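Local coordinates for F5/8 type C domain protein (Clostridium perfringens, PDB 7JRM) that probably binds mucin-type glycans through a calcium-bearing carbohydrate-binding module, as part of the O-glycopeptidase ZmpB, at residues D427-N432 and V443-E448; K359-L364 and N371-Q376. All blocks are in the same frame, centred on the assembly; numbering follows the deposited sequence.

Contact 1 of 2, residues D427-N432 and V443-E448; sequences DEFTIN and VHVLFE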
loop_
_atom_site.group_PDB
_atom_site.type_symbol
_atom_site.label_atom_id
_atom_site.label_comp_id
_atom_site.label_asym_id
_atom_site.label_seq_id
_atom_site.Cartn_x
_atom_site.Cartn_y
_atom_site.Cartn_z
ATOM N N ASP A 427 25.879 36.919 12.297
ATOM C CA ASP A 427 24.496 37.373 12.383
ATOM C C ASP A 427 24.411 38.873 12.635
ATOM O O ASP A 427 23.486 39.532 12.146
ATOM C CB ASP A 427 23.755 36.603 13.475
ATOM C CG ASP A 427 23.368 35.204 13.038
ATOM O OD1 ASP A 427 23.567 34.875 11.850
ATOM O OD2 ASP A 427 22.862 34.434 13.881
ATOM N N GLU A 428 25.359 39.429 13.389
ATOM C CA GLU A 428 25.405 40.858 13.663
ATOM C C GLU A 428 26.850 41.329 13.597
ATOM O O GLU A 428 27.788 40.535 13.711
ATOM C CB GLU A 428 24.798 41.195 15.034
ATOM C CG GLU A 428 23.347 40.765 15.204
ATOM C CD GLU A 428 22.646 41.499 16.330
ATOM O OE1 GLU A 428 22.906 42.707 16.509
ATOM O OE2 GLU A 428 21.833 40.867 17.036
ATOM N N PHE A 429 27.024 42.635 13.408
ATOM C CA PHE A 429 28.347 43.240 13.349
ATOM C C PHE A 429 28.403 44.455 14.264
ATOM O O PHE A 429 27.417 45.179 14.427
ATOM C CB PHE A 429 28.728 43.642 11.910
ATOM C CG PHE A 429 27.779 44.620 11.271
ATOM C CD1 PHE A 429 27.973 45.985 11.398
ATOM C CD2 PHE A 429 26.701 44.169 10.527
ATOM C CE1 PHE A 429 27.104 46.884 10.806
ATOM C CE2 PHE A 429 25.828 45.062 9.931
ATOM C CZ PHE A 429 26.030 46.421 10.070
ATOM N N THR A 430 29.573 44.665 14.864
ATOM C CA THR A 430 29.824 45.801 15.742
ATOM C C THR A 430 31.043 46.545 15.222
ATOM O O THR A 430 32.108 45.945 15.039
ATOM C CB THR A 430 30.043 45.348 17.191
ATOM O OG1 THR A 430 28.781 45.017 17.784
ATOM C CG2 THR A 430 30.705 46.450 18.005
ATOM N N ILE A 431 30.888 47.843 14.978
ATOM C CA ILE A 431 31.939 48.678 14.409
ATOM C C ILE A 431 32.355 49.712 15.445
ATOM O O ILE A 431 31.507 50.428 15.992
ATOM C CB ILE A 431 31.477 49.361 13.110
ATOM C CG1 ILE A 431 31.170 48.316 12.038
ATOM C CG2 ILE A 431 32.531 50.345 12.619
ATOM C CD1 ILE A 431 30.196 48.794 10.986
ATOM N N ASN A 432 33.656 49.788 15.714
ATOM C CA ASN A 432 34.177 50.832 16.583
ATOM C C ASN A 432 34.160 52.165 15.847
ATOM O O ASN A 432 34.631 52.265 14.709
ATOM C CB ASN A 432 35.596 50.490 17.036
ATOM C CG ASN A 432 36.313 51.673 17.664
ATOM O OD1 ASN A 432 35.699 52.509 18.328
ATOM N ND2 ASN A 432 37.623 51.750 17.454
ATOM N N VAL A 443 28.016 50.875 5.185
ATOM C CA VAL A 443 28.285 49.492 5.565
ATOM C C VAL A 443 27.689 48.591 4.494
ATOM O O VAL A 443 26.479 48.634 4.243
ATOM C CB VAL A 443 27.708 49.155 6.948
ATOM C CG1 VAL A 443 28.035 47.717 7.324
ATOM C CG2 VAL A 443 28.239 50.123 7.995
ATOM N N HIS A 444 28.533 47.777 3.866
ATOM C CA HIS A 444 28.119 46.874 2.800
ATOM C C HIS A 444 28.140 45.444 3.323
ATOM O O HIS A 444 29.195 44.941 3.724
ATOM C CB HIS A 444 29.028 47.017 1.579
ATOM C CG HIS A 444 28.892 48.331 0.876
ATOM N ND1 HIS A 444 29.433 49.498 1.368
ATOM C CD2 HIS A 444 28.277 48.662 -0.284
ATOM C CE1 HIS A 444 29.158 50.492 0.543
ATOM N NE2 HIS A 444 28.456 50.011 -0.468
ATOM N N VAL A 445 26.980 44.795 3.314
ATOM C CA VAL A 445 26.839 43.412 3.753
ATOM C C VAL A 445 26.753 42.558 2.495
ATOM O O VAL A 445 25.678 42.391 1.912
ATOM C CB VAL A 445 25.616 43.221 4.655
ATOM C CG1 VAL A 445 25.495 41.766 5.088
ATOM C CG2 VAL A 445 25.689 44.149 5.860
ATOM N N LEU A 446 27.890 42.019 2.065
ATOM C CA LEU A 446 27.930 41.186 0.873
ATOM C C LEU A 446 27.432 39.784 1.195
ATOM O O LEU A 446 27.793 39.202 2.222
ATOM C CB LEU A 446 29.350 41.117 0.309
ATOM C CG LEU A 446 30.086 42.403 -0.088
ATOM C CD1 LEU A 446 31.061 42.124 -1.223
ATOM C CD2 LEU A 446 29.129 43.519 -0.475
ATOM N N PHE A 447 26.597 39.240 0.311
ATOM C CA PHE A 447 26.086 37.890 0.491
ATOM C C PHE A 447 25.921 37.228 -0.869
ATOM O O PHE A 447 25.663 37.896 -1.874
ATOM C CB PHE A 447 24.759 37.882 1.267
ATOM C CG PHE A 447 23.567 38.314 0.457
ATOM C CD1 PHE A 447 23.218 39.652 0.376
ATOM C CD2 PHE A 447 22.779 37.381 -0.199
ATOM C CE1 PHE A 447 22.118 40.053 -0.357
ATOM C CE2 PHE A 447 21.680 37.776 -0.937
ATOM C CZ PHE A 447 21.348 39.113 -1.016
ATOM N N GLU A 448 26.076 35.906 -0.887
ATOM C CA GLU A 448 25.927 35.134 -2.110
ATOM C C GLU A 448 25.493 33.717 -1.760
ATOM O O GLU A 448 25.852 33.180 -0.709
ATOM C CB GLU A 448 27.226 35.114 -2.927
ATOM C CG GLU A 448 28.337 34.262 -2.330
ATOM C CD GLU A 448 29.716 34.703 -2.786
ATOM O OE1 GLU A 448 30.008 34.587 -3.994
ATOM O OE2 GLU A 448 30.507 35.165 -1.935
#
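Phe429 points its ring at Val443 across the interior of a beta sandwich near the C-terminus, where strand 428-432 of a two-stranded sheet lies over strand 440-449 of the large mixed sheet. The two side chains come from opposite directions, and the far end of the ring does the touching: CZ lies 3.6 Å from Val443 CG1, with CE1 of the same ring almost as close. On its other flank Phe429 CE2 stands 4.2 Å from CG2 of Val445, a looser touch made at an angle to the ring. Val443 works with both branches. While CG1 serves the phenylalanine, CG2 meets Ile431 tip to tip, 3.8 Å from its CD1. No hydrogen bond joins the segments. The short strand axes pass 10.7 Å apart at 150°, roughly antiparallel, a spacing that suits sheets packed face to face through their side chains rather than strands paired edge to edge.

What aims the ring is the Phe429 side chain torsion: CG sits between the backbone N and the carbonyl carbon (chi1 59°), which turns the ring into the sandwich. Alternation along both strands turns Phe429 and Ile431 inward to face Val443 and Val445. Backbone bonds from Phe429 to Gly394 and from Ile431 to Val392 hold strand 428-432 against strand 391-395. In the large sheet, Tyr458 and Phe460 of strand 452-461 lie beside Val443, and Val445 touches Met456 and Ile410. At the start of the 427-432 segment, Asp427 OD1 takes a hydrogen bond from Asn405 ND2.

Contact 2 of 2, residues K359-L364 and N371-Q376; sequences KDLRPL and NTLNAQ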
loop_
_atom_site.group_PDB
_atom_site.type_symbol
_atom_site.label_atom_id
_atom_site.label_comp_id
_atom_site.label_asym_id
_atom_site.label_seq_id
_atom_site.Cartn_x
_atom_site.Cartn_y
_atom_site.Cartn_z
ATOM N N LYS A 359 15.857 40.492 1.071
ATOM C CA LYS A 359 16.888 39.935 1.937
ATOM C C LYS A 359 16.422 38.682 2.666
ATOM O O LYS A 359 17.128 38.199 3.560
ATOM C CB LYS A 359 17.349 40.984 2.954
ATOM C CG LYS A 359 16.293 41.327 3.995
ATOM C CD LYS A 359 16.857 42.200 5.101
ATOM C CE LYS A 359 15.813 42.476 6.170
ATOM N NZ LYS A 359 16.293 43.464 7.175
ATOM N N ASP A 360 15.256 38.142 2.313
ATOM C CA ASP A 360 14.681 37.012 3.038
ATOM C C ASP A 360 13.878 36.171 2.055
ATOM O O ASP A 360 12.818 36.602 1.594
ATOM C CB ASP A 360 13.803 37.500 4.190
ATOM C CG ASP A 360 13.372 36.378 5.114
ATOM O OD1 ASP A 360 12.580 36.647 6.042
ATOM O OD2 ASP A 360 13.822 35.231 4.917
ATOM N N LEU A 361 14.381 34.978 1.741
ATOM C CA LEU A 361 13.709 34.054 0.836
ATOM C C LEU A 361 12.840 33.037 1.566
ATOM O O LEU A 361 12.303 32.127 0.926
ATOM C CB LEU A 361 14.735 33.315 -0.027
ATOM C CG LEU A 361 15.694 34.144 -0.880
ATOM C CD1 LEU A 361 16.448 33.243 -1.847
ATOM C CD2 LEU A 361 14.947 35.233 -1.628
ATOM N N ARG A 362 12.692 33.170 2.883
ATOM C CA ARG A 362 11.943 32.177 3.647
ATOM C C ARG A 362 10.470 32.045 3.256
ATOM O O ARG A 362 9.935 30.933 3.407
ATOM C CB ARG A 362 12.074 32.484 5.146
ATOM C CG ARG A 362 13.416 32.069 5.734
ATOM C CD ARG A 362 13.539 32.471 7.192
ATOM N NE ARG A 362 13.482 33.918 7.367
ATOM C CZ ARG A 362 13.381 34.524 8.545
ATOM N NH1 ARG A 362 13.334 35.847 8.612
ATOM N NH2 ARG A 362 13.330 33.804 9.659
ATOM N N PRO A 363 9.764 33.084 2.793
ATOM C CA PRO A 363 8.392 32.857 2.304
ATOM C C PRO A 363 8.296 31.860 1.160
ATOM O O PRO A 363 7.206 31.327 0.919
ATOM C CB PRO A 363 7.945 34.256 1.864
ATOM C CG PRO A 363 8.689 35.165 2.764
ATOM C CD PRO A 363 10.041 34.526 2.946
ATOM N N LEU A 364 9.390 31.590 0.448
ATOM C CA LEU A 364 9.398 30.620 -0.640
ATOM C C LEU A 364 9.886 29.246 -0.198
ATOM O O LEU A 364 10.145 28.389 -1.049
ATOM C CB LEU A 364 10.265 31.125 -1.795
ATOM C CG LEU A 364 10.249 32.622 -2.102
ATOM C CD1 LEU A 364 11.405 32.982 -3.025
ATOM C CD2 LEU A 364 8.922 33.033 -2.716
ATOM N N ASN A 371 11.784 25.587 -9.114
ATOM C CA ASN A 371 13.066 25.071 -9.578
ATOM C C ASN A 371 13.937 26.128 -10.241
ATOM O O ASN A 371 15.145 25.910 -10.384
ATOM C CB ASN A 371 12.851 23.914 -10.562
ATOM C CG ASN A 371 12.382 22.645 -9.877
ATOM O OD1 ASN A 371 12.482 22.510 -8.657
ATOM N ND2 ASN A 371 11.867 21.705 -10.662
ATOM N N THR A 372 13.362 27.257 -10.648
ATOM C CA THR A 372 14.101 28.342 -11.292
ATOM C C THR A 372 13.939 29.595 -10.438
ATOM O O THR A 372 12.882 30.234 -10.456
ATOM C CB THR A 372 13.608 28.575 -12.718
ATOM O OG1 THR A 372 13.764 27.372 -13.482
ATOM C CG2 THR A 372 14.401 29.693 -13.379
ATOM N N LEU A 373 14.984 29.943 -9.692
ATOM C CA LEU A 373 14.986 31.120 -8.828
ATOM C C LEU A 373 16.112 32.042 -9.275
ATOM O O LEU A 373 17.292 31.719 -9.102
ATOM C CB LEU A 373 15.146 30.725 -7.361
ATOM C CG LEU A 373 15.208 31.880 -6.358
ATOM C CD1 LEU A 373 13.906 32.665 -6.360
ATOM C CD2 LEU A 373 15.521 31.360 -4.963
ATOM N N ASN A 374 15.748 33.185 -9.848
ATOM C CA ASN A 374 16.701 34.201 -10.287
ATOM C C ASN A 374 16.578 35.381 -9.324
ATOM O O ASN A 374 15.727 36.254 -9.495
ATOM C CB ASN A 374 16.435 34.618 -11.731
ATOM C CG ASN A 374 16.547 33.459 -12.703
ATOM O OD1 ASN A 374 17.561 32.761 -12.743
ATOM N ND2 ASN A 374 15.501 33.249 -13.493
ATOM N N ALA A 375 17.439 35.397 -8.310
ATOM C CA ALA A 375 17.434 36.420 -7.268
ATOM C C ALA A 375 18.837 36.977 -7.064
ATOM O O ALA A 375 19.322 37.122 -5.939
ATOM C CB ALA A 375 16.882 35.860 -5.961
ATOM N N GLN A 376 19.508 37.306 -8.162
ATOM C CA GLN A 376 20.888 37.760 -8.112
ATOM C C GLN A 376 20.963 39.281 -8.083
ATOM O O GLN A 376 20.108 39.978 -8.637
ATOM C CB GLN A 376 21.674 37.228 -9.310
ATOM C CG GLN A 376 21.884 35.724 -9.300
ATOM C CD GLN A 376 23.165 35.315 -9.997
ATOM O OE1 GLN A 376 23.470 35.793 -11.090
ATOM N NE2 GLN A 376 23.924 34.424 -9.369
#
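Leu361 and Leu373 reach toward each other tip to tip across the core of what is consistent with a leucine-rich-repeat coil, its parallel strands following one another in order; one comes from the loop that carries the short 3-10 segment 362-363 and the other from the parallel strand that follows it. The contact between the segments is wholly apolar. Leu361 CD1 meets Leu373 CD2 at 3.8 Å, and Leu364 CD1 lies 4.2 Å from Leu373 CD1, so the strand leucine spreads its two methyls between two partners. Its CG stands anti to the backbone N (chi1 178°), which extends the fork across the coil toward them. Leu364 comes in at a slant, whereas Leu361 meets its partner end on. Ala375, next inward-pointing residue on the strand, lies near Leu361 without quite touching it.

The side-chain hydrogen bonds between residues of the 359-364 segment brace the turn. Asp360 OD2 accepts from the backbone N of Arg362 at 3.1 Å, an Asx turn, and from Arg362 NE at 2.8 Å. The NE bond comes in on the syn side of the carboxylate and close to the guanidinium plane. Arg362 NH1 bonds to Asp360 OD1 at 2.8 Å from above the carboxylate plane, so the arginine grips the aspartate side-on with two nitrogens in a salt bridge. A backbone bond from Leu364 N to Leu361 O, 3.0 Å, closes the same bend between the two leucines.

Arg362 also makes a cation-pi contact with Tyr399. Strand 372-384 is bonded through Thr372 and Asn374 to strand 350-352, whose Leu351 touches Leu364 and Leu373, while Phe452 of strand 452-461 lies against Leu361 and Ala375.

Along the chain contact 2 closes before contact 1 opens, and their centres lie 21 Å apart, with nearest atoms about 5 Å apart and no touch between them. Both reach the same seven-stranded mixed sheet. Contact 2 uses strand 372-384, the third strand of the sheet, parallel to 350-352 on one side and 452-461 on the other, while contact 1 uses strand 440-449, with strand 452-461 lying between the two. One sheet thus runs from the repeat-like coils into the sandwich, consistent with a rigid joint rather than a flexible linker. This C-terminal unit sits far from the calcium-bearing module, from which helices 232-242, 251-270 and 273-288 separate it along the chain.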